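PDB 3KSX: nitrate transport protein from Xanthomonas axonopodis pv. citri, which probably binds alkanesulfonates in the periplasm, as the substrate-binding component of an uptake system, and was crystallised with the sulfonate buffer MOPS. Local coordinates for residues S216-R219 and Y220-W224; V264-T267 and L268-P272; Q47-L50 and L51-R54; G154-M157 and R158-T161. All coordinates share one frame; numbering follows the deposited sequence.

In the fold
The chain folds into two lobes, each built on a five-stranded mixed sheet with the strand order of type II periplasmic binding proteins. Contacts 1 and 3 belong to the lobe containing strands 30-36 and 212-217: one starts the helix that follows strand 212-217, the other joins helices 40-48 and 50-54, and their centres are about 21 Å apart. Contact 4 closes a turn in the other lobe, with its centre about 45 Å from that of contact 3, on the opposite side of the chain's centre. Contact 2, at the end of helix 261-269, borders the ligand site: the Arg-271 side chain is about 4 Å from the bound MOPS. Contacts 2 and 4 have centres about 30 Å apart.

Contact 1 (S216-R219 and Y220-W224)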
# COMPACT_ATOMS: atom_id res chain seq x y z
N SER A 216 0.13 -0.12 -14.05
CA SER A 216 0.69 0.65 -15.15
C SER A 216 -0.46 1.14 -16.00
O SER A 216 -1.61 0.56 -15.98
CB SER A 216 1.59 -0.26 -15.99
OG SER A 216 2.20 0.43 -17.09
N SER A 217 -0.15 2.17 -16.79
CA SER A 217 -0.93 2.60 -17.90
C SER A 217 -0.98 1.44 -18.90
O SER A 217 0.04 0.77 -19.11
CB SER A 217 -0.20 3.83 -18.53
OG SER A 217 -0.41 3.95 -19.94
N ARG A 218 -2.15 1.10 -19.44
CA ARG A 218 -2.21 0.08 -20.50
C ARG A 218 -1.39 0.48 -21.77
O ARG A 218 -0.63 -0.35 -22.34
CB ARG A 218 -3.66 -0.20 -20.87
CG ARG A 218 -3.78 -1.12 -22.11
CD ARG A 218 -5.22 -1.42 -22.48
NE ARG A 218 -5.96 -2.10 -21.40
CZ ARG A 218 -6.08 -3.42 -21.26
NH1 ARG A 218 -5.50 -4.25 -22.12
NH2 ARG A 218 -6.80 -3.93 -20.24
N ARG A 219 -1.47 1.76 -22.19
CA ARG A 219 -0.60 2.21 -23.30
C ARG A 219 0.91 2.06 -23.07
O ARG A 219 1.64 1.62 -23.93
CB ARG A 219 -0.92 3.64 -23.64
CG ARG A 219 -2.27 3.73 -24.32
CD ARG A 219 -2.71 5.21 -24.55
NE ARG A 219 -3.70 5.32 -25.63
CZ ARG A 219 -3.40 5.67 -26.88
NH1 ARG A 219 -2.11 5.97 -27.18
NH2 ARG A 219 -4.37 5.76 -27.84
N TYR A 220 1.37 2.40 -21.87
CA TYR A 220 2.82 2.40 -21.63
C TYR A 220 3.30 0.93 -21.59
O TYR A 220 4.34 0.65 -22.10
CB TYR A 220 3.14 3.14 -20.33
CG TYR A 220 4.61 3.48 -20.08
CD1 TYR A 220 5.19 4.66 -20.56
CD2 TYR A 220 5.41 2.61 -19.31
CE1 TYR A 220 6.52 4.98 -20.29
CE2 TYR A 220 6.74 2.95 -19.00
CZ TYR A 220 7.27 4.14 -19.47
OH TYR A 220 8.58 4.42 -19.15
N ALA A 221 2.54 0.04 -20.92
CA ALA A 221 2.96 -1.35 -20.75
C ALA A 221 2.91 -2.09 -22.10
O ALA A 221 3.76 -2.95 -22.41
CB ALA A 221 2.07 -2.06 -19.67
N THR A 222 1.94 -1.74 -22.93
CA THR A 222 1.84 -2.26 -24.30
C THR A 222 3.03 -1.82 -25.15
O THR A 222 3.63 -2.67 -25.83
CB THR A 222 0.52 -1.84 -24.90
OG1 THR A 222 -0.44 -2.49 -24.09
CG2 THR A 222 0.34 -2.36 -26.34
N ALA A 223 3.37 -0.52 -25.10
CA ALA A 223 4.52 0.03 -25.87
C ALA A 223 5.89 -0.45 -25.42
O ALA A 223 6.78 -0.61 -26.23
CB ALA A 223 4.51 1.51 -25.89
N TRP A 224 6.03 -0.71 -24.13
CA TRP A 224 7.35 -0.87 -23.49
C TRP A 224 7.36 -2.02 -22.53
O TRP A 224 7.83 -1.87 -21.40
CB TRP A 224 7.68 0.40 -22.72
CG TRP A 224 7.64 1.67 -23.56
CD1 TRP A 224 6.73 2.73 -23.45
CD2 TRP A 224 8.50 2.02 -24.66
NE1 TRP A 224 7.00 3.69 -24.38
CE2 TRP A 224 8.07 3.27 -25.14
CE3 TRP A 224 9.59 1.40 -25.26
CZ2 TRP A 224 8.73 3.92 -26.22
CZ3 TRP A 224 10.25 2.04 -26.33
CH2 TRP A 224 9.83 3.28 -26.78
O HOH W 1 -3.01 -4.16 -24.04
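Ser-217 caps the start of helix 218-223 where strand 212-217 runs into it, its OG accepting the Tyr-220 N-H at 3.0 Å. The same serine also gives its carbonyl to the first helical turn, taking a bond from Ala-221 N at 3.2 Å. This inner side is close-packed. Ser-216 OG, which bonds to Asp-81 O, rests 3.6 Å from the methyl CB of Ala-221, and that methyl also leans on Leu-101 of strand 100-106. Tyr-220 projects its ring away from the turn, with CG anti to its own N (chi1 -168°), and its OH reaches Gln-30 O. Trp-224 CD1 covers one face of that ring near its rim.

The outer side is looser and wetter. Arg-219 and Ala-223 are exposed and joined mainly through the backbone bond from Ala-223 N to Arg-219 O. Arg-218 sends NE to Asp-99, while a water accepts from its NH1 and donates to Thr-222 OG1. Thr-222 in turn bonds twice to the Arg-218 carbonyl oxygen, once through the backbone N and once through OG1. The two donors approach that oxygen from opposite faces of the carbonyl plane, OG1 at 2.8 Å from Arg-218 O.

Contact 2 (V264-T267 and L268-P272)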
# COMPACT_ATOMS: atom_id res chain seq x y z
N VAL A 264 12.42 2.99 12.46
CA VAL A 264 12.74 2.31 11.21
C VAL A 264 13.06 0.82 11.40
O VAL A 264 12.61 -0.09 10.65
CB VAL A 264 13.93 3.02 10.49
CG1 VAL A 264 14.21 2.31 9.18
CG2 VAL A 264 13.58 4.41 10.23
N GLU A 265 13.89 0.55 12.40
CA GLU A 265 14.16 -0.79 12.79
C GLU A 265 12.92 -1.68 13.03
O GLU A 265 12.85 -2.82 12.58
CB GLU A 265 14.91 -0.67 14.11
CG GLU A 265 16.36 -0.96 13.99
CD GLU A 265 16.66 -2.31 14.59
OE1 GLU A 265 15.77 -3.19 14.47
OE2 GLU A 265 17.75 -2.47 15.21
N ARG A 266 11.98 -1.16 13.82
CA ARG A 266 10.69 -1.81 14.12
C ARG A 266 9.95 -2.09 12.83
O ARG A 266 9.45 -3.19 12.65
CB ARG A 266 9.85 -0.94 15.10
CG ARG A 266 8.87 -1.75 15.98
CD ARG A 266 9.54 -2.37 17.27
NE ARG A 266 10.93 -2.82 17.04
CZ ARG A 266 11.33 -4.08 16.83
NH1 ARG A 266 10.47 -5.11 16.82
NH2 ARG A 266 12.63 -4.32 16.64
N THR A 267 9.94 -1.12 11.90
CA THR A 267 9.21 -1.35 10.64
C THR A 267 9.80 -2.54 9.82
O THR A 267 9.04 -3.29 9.16
CB THR A 267 9.03 -0.10 9.76
OG1 THR A 267 10.26 0.19 9.07
CG2 THR A 267 8.52 1.17 10.52
N LEU A 268 11.13 -2.73 9.90
CA LEU A 268 11.79 -3.92 9.25
C LEU A 268 11.54 -5.26 9.94
O LEU A 268 11.41 -6.31 9.26
CB LEU A 268 13.31 -3.71 9.08
CG LEU A 268 13.77 -2.39 8.42
CD1 LEU A 268 15.26 -2.49 8.06
CD2 LEU A 268 12.92 -2.04 7.20
N ALA A 269 11.41 -5.21 11.26
CA ALA A 269 10.98 -6.38 12.03
C ALA A 269 9.60 -6.87 11.62
O ALA A 269 9.32 -8.05 11.77
CB ALA A 269 11.00 -6.09 13.49
N HIS A 270 8.74 -5.97 11.12
CA HIS A 270 7.37 -6.32 10.70
C HIS A 270 7.20 -6.86 9.30
O HIS A 270 6.07 -7.20 8.91
CB HIS A 270 6.43 -5.12 10.78
CG HIS A 270 6.32 -4.53 12.14
ND1 HIS A 270 6.13 -3.19 12.37
CD2 HIS A 270 6.42 -5.11 13.36
CE1 HIS A 270 6.08 -2.97 13.66
NE2 HIS A 270 6.26 -4.12 14.29
N ARG A 271 8.27 -6.85 8.50
CA ARG A 271 8.14 -7.23 7.12
C ARG A 271 8.94 -8.47 6.81
O ARG A 271 10.17 -8.41 6.93
CB ARG A 271 8.74 -6.15 6.22
CG ARG A 271 8.00 -4.86 6.18
CD ARG A 271 8.79 -3.92 5.33
NE ARG A 271 8.98 -4.48 4.00
CZ ARG A 271 8.10 -4.33 3.02
NH1 ARG A 271 6.95 -3.65 3.24
NH2 ARG A 271 8.34 -4.88 1.84
N PRO A 272 8.28 -9.55 6.33
CA PRO A 272 9.09 -10.66 5.74
C PRO A 272 9.63 -10.14 4.41
O PRO A 272 9.13 -9.11 3.98
CB PRO A 272 8.05 -11.78 5.48
CG PRO A 272 6.68 -11.05 5.38
CD PRO A 272 6.82 -9.72 6.13
O HOH W 2 7.02 -4.95 16.86
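Leu-268 N and Ala-269 N bond back to Val-264 O and Glu-265 O, each at 3.1 Å, in regular alpha-helical fashion, whereas His-270 N divides itself between two weak bonds, to Arg-266 O and Thr-267 O, as the helix runs out. This is the C-terminal turn of helix 261-269, next to the ligand-binding region of a periplasmic binding protein. Val-264 O has a second donor, Thr-267 OG1 at 2.8 Å. The hydroxyl reaches back one turn because it stands between the threonine's own N and carbonyl carbon (chi1 77°), and the buried polar group is thereby satisfied within the helix. Leu-268 packs its CG against the same carbonyl oxygen and directs its side chain to Ile-250 and Leu-242 of the neighbouring helices.

On another side of the turn, His-270 folds back so that Arg-266 O lies beneath the centre of the imidazole, 3.3 Å from its plane. ND1 bonds to Asp-186 and the ring stacks with Tyr-189, which together fix its rotation and tie the helix end to the start of helix 188-194. Arg-266 crosses the histidine at about a right angle, the guanidinium and ring planes 84° apart; its CG approaches CE1 obliquely, from the side of the ring where Arg-266 O lies, while NH1 touches the Ala-269 methyl CB. A water in the plane of both flat groups sits 2.8 Å from His-270 NE2 and accepts a weak bond from Arg-266 NH1.

Contact 3 (Q47-L50 and L51-R54); sequences QHRL and LEQR
Arg-49 holds a positive phi (53°), and Glu-52, with CG anti to its carbonyl carbon and a bend at chi2 (85°), doubles back toward it; together these torsions set the carboxylate beside the junction of helices 40-48 and 50-54. Arg-49 serves twice, closing the first helix in a Schellman motif and standing at the N-cap position of the second. The carboxylate presses against its backbone, with Glu-52 OE1 3.0 Å from Arg-49 CA. Farther out, the arginine crosses the glutamate at about a right angle, and Glu-52 OE2 lies over one face of the guanidinium, near its rim. Arg-49 NH2 is 3.9 Å from Glu-52 OE2, a long salt bridge with no N-H aimed at the oxygen. A water that donates to OE2 also accepts weakly from NH2.

Gln-53 spans the junction on another side. Its NE2 donates to His-48 O at 3.0 Å, nearly along the C=O axis and with the oxygen in the amide plane, while its backbone N bonds to Arg-49 O. Leu-50 packs on helix 225-244 and Leu-51 on strand 59-65. Directed amide bonds therefore bridge the junction of the two helices, whereas the Arg-49 and Glu-52 pair probably contributes mainly undirected charge attraction at the surface.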
# COMPACT_ATOMS: atom_id res chain seq x y z
N GLN A 47 16.73 6.53 -3.67
CA GLN A 47 17.91 7.20 -3.19
C GLN A 47 19.18 6.58 -3.77
O GLN A 47 20.17 7.32 -4.01
CB GLN A 47 17.99 7.27 -1.65
CG GLN A 47 16.74 7.78 -0.91
CD GLN A 47 16.03 8.98 -1.58
OE1 GLN A 47 16.67 9.96 -2.00
NE2 GLN A 47 14.69 8.91 -1.67
N HIS A 48 19.14 5.28 -4.03
CA HIS A 48 20.28 4.56 -4.63
C HIS A 48 20.42 4.69 -6.12
O HIS A 48 21.39 4.18 -6.74
CB HIS A 48 20.24 3.09 -4.26
CG HIS A 48 20.62 2.81 -2.83
ND1 HIS A 48 21.12 1.59 -2.41
CD2 HIS A 48 20.60 3.61 -1.73
CE1 HIS A 48 21.36 1.64 -1.11
NE2 HIS A 48 21.06 2.85 -0.67
N ARG A 49 19.44 5.35 -6.72
CA ARG A 49 19.36 5.57 -8.16
C ARG A 49 19.47 4.29 -8.97
O ARG A 49 20.14 4.27 -9.97
CB ARG A 49 20.41 6.62 -8.60
CG ARG A 49 20.49 7.81 -7.65
CD ARG A 49 21.24 8.99 -8.23
NE ARG A 49 20.67 9.46 -9.51
CZ ARG A 49 19.63 10.28 -9.67
NH1 ARG A 49 18.95 10.77 -8.64
NH2 ARG A 49 19.30 10.62 -10.91
N LEU A 50 18.76 3.24 -8.56
CA LEU A 50 18.85 1.90 -9.21
C LEU A 50 18.34 1.91 -10.64
O LEU A 50 18.91 1.25 -11.54
CB LEU A 50 18.07 0.85 -8.41
CG LEU A 50 18.53 0.65 -6.94
CD1 LEU A 50 17.83 -0.54 -6.29
CD2 LEU A 50 20.05 0.40 -6.96
N LEU A 51 17.27 2.64 -10.85
CA LEU A 51 16.61 2.66 -12.16
C LEU A 51 17.49 3.48 -13.08
O LEU A 51 17.67 3.11 -14.23
CB LEU A 51 15.20 3.30 -12.05
CG LEU A 51 14.17 2.41 -11.34
CD1 LEU A 51 12.82 3.03 -11.44
CD2 LEU A 51 14.14 0.99 -11.91
N GLU A 52 18.00 4.60 -12.57
CA GLU A 52 18.84 5.52 -13.37
C GLU A 52 20.09 4.80 -13.77
O GLU A 52 20.45 4.82 -14.94
CB GLU A 52 19.19 6.78 -12.61
CG GLU A 52 17.98 7.64 -12.29
CD GLU A 52 17.24 7.23 -10.99
OE1 GLU A 52 17.48 6.15 -10.42
OE2 GLU A 52 16.40 8.01 -10.54
N GLN A 53 20.68 4.06 -12.87
CA GLN A 53 21.81 3.23 -13.23
C GLN A 53 21.51 2.19 -14.31
O GLN A 53 22.32 1.97 -15.21
CB GLN A 53 22.32 2.48 -12.02
CG GLN A 53 22.82 3.36 -10.90
CD GLN A 53 23.52 2.50 -9.88
OE1 GLN A 53 24.30 1.64 -10.26
NE2 GLN A 53 23.19 2.68 -8.61
N ARG A 54 20.34 1.56 -14.24
CA ARG A 54 19.94 0.54 -15.20
C ARG A 54 19.52 1.09 -16.61
O ARG A 54 19.72 0.45 -17.66
CB ARG A 54 18.80 -0.30 -14.58
CG ARG A 54 18.31 -1.45 -15.49
CD ARG A 54 18.63 -2.82 -14.89
NE ARG A 54 18.25 -3.98 -15.73
CZ ARG A 54 17.28 -4.88 -15.44
NH1 ARG A 54 16.54 -4.75 -14.33
NH2 ARG A 54 17.04 -5.92 -16.26
O HOH W 3 15.94 10.64 -11.46

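Contact 4 (G154-M157 and R158-T161); sequences GLSM and RDIT
Asp-159 OD2 is gripped by Ser-156, whose backbone N donates to it at 2.6 Å and whose OG adds a weak bond. These residues close the short 3-10 turn of a beta-alpha-beta unit, on the way from helix 141-152 to strand 161-164, which runs parallel to strand 133-136. The N-H comes to the anti side of the carboxylate, 31° out of its plane. In return Asp-159 N bonds to Ser-156 O at 2.8 Å, approaching from above the carbonyl plane rather than along a lone pair. Main chain and side chain of the aspartate thus hold the same serine, and the two bonds together close the turn.

Ser-156 OG occupies the crowded position between its own N and carbonyl carbon (chi1 65°), where it also accepts from Arg-158 N at 3.2 Å. On the outer, exposed side chi1 (52°) turns the extended Arg-158 chain back over the serine, so that one guanidinium face lies against Ser-156 CB, near the rim of the group. The inner side is apolar. Leu-155 CD2 packs 3.7 Å from Asp-159 CB, and its side chain, like that of Ile-160, meets Leu-150 of the preceding helix. Met-157, bent at both chi2 and chi3, turns toward His-143 and Leu-147 and lies alongside Ile-160, both pointing the same way, with Met-157 CE 4.1 Å from Ile-160 CD1.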
# COMPACT_ATOMS: atom_id res chain seq x y z
N GLY A 154 -18.35 -10.01 14.00
CA GLY A 154 -19.69 -9.72 13.63
C GLY A 154 -20.01 -8.25 13.48
O GLY A 154 -21.16 -7.84 13.67
N LEU A 155 -19.03 -7.43 13.07
CA LEU A 155 -19.34 -6.03 12.81
C LEU A 155 -19.20 -5.73 11.32
O LEU A 155 -18.40 -6.35 10.67
CB LEU A 155 -18.37 -5.11 13.60
CG LEU A 155 -18.58 -5.12 15.11
CD1 LEU A 155 -17.42 -4.39 15.84
CD2 LEU A 155 -19.89 -4.47 15.45
N SER A 156 -20.00 -4.84 10.78
CA SER A 156 -19.72 -4.49 9.40
C SER A 156 -19.30 -3.04 9.34
O SER A 156 -19.30 -2.32 10.36
CB SER A 156 -20.95 -4.70 8.50
OG SER A 156 -21.95 -3.79 8.91
N MET A 157 -19.02 -2.59 8.12
CA MET A 157 -18.68 -1.22 7.90
C MET A 157 -19.85 -0.32 8.31
O MET A 157 -19.65 0.84 8.69
CB MET A 157 -18.26 -0.96 6.43
CG MET A 157 -16.99 -1.76 6.04
SD MET A 157 -15.54 -1.30 7.00
CE MET A 157 -15.59 0.46 6.73
N ARG A 158 -21.08 -0.82 8.29
CA ARG A 158 -22.19 0.05 8.73
C ARG A 158 -22.32 0.11 10.25
O ARG A 158 -23.21 0.79 10.73
CB ARG A 158 -23.52 -0.28 8.05
CG ARG A 158 -23.98 -1.74 8.10
CD ARG A 158 -24.94 -2.17 6.88
NE ARG A 158 -24.76 -3.60 6.56
CZ ARG A 158 -24.65 -4.58 7.47
NH1 ARG A 158 -24.78 -4.32 8.78
NH2 ARG A 158 -24.41 -5.85 7.07
N ASP A 159 -21.49 -0.63 10.99
CA ASP A 159 -21.57 -0.59 12.46
C ASP A 159 -20.59 0.41 13.07
O ASP A 159 -20.51 0.57 14.30
CB ASP A 159 -21.29 -1.97 13.05
CG ASP A 159 -22.32 -3.00 12.65
OD1 ASP A 159 -23.52 -2.68 12.68
OD2 ASP A 159 -21.94 -4.14 12.29
N ILE A 160 -19.79 1.04 12.21
CA ILE A 160 -18.72 1.95 12.66
C ILE A 160 -18.93 3.23 11.87
O ILE A 160 -19.63 3.22 10.86
CB ILE A 160 -17.29 1.37 12.55
CG1 ILE A 160 -16.88 1.03 11.12
CG2 ILE A 160 -17.15 0.05 13.36
CD1 ILE A 160 -16.41 2.19 10.33
N THR A 161 -18.35 4.34 12.31
CA THR A 161 -18.42 5.55 11.56
C THR A 161 -17.09 5.89 10.88
O THR A 161 -16.16 6.20 11.59
CB THR A 161 -18.74 6.63 12.51
OG1 THR A 161 -20.06 6.40 12.95
CG2 THR A 161 -18.63 7.95 11.88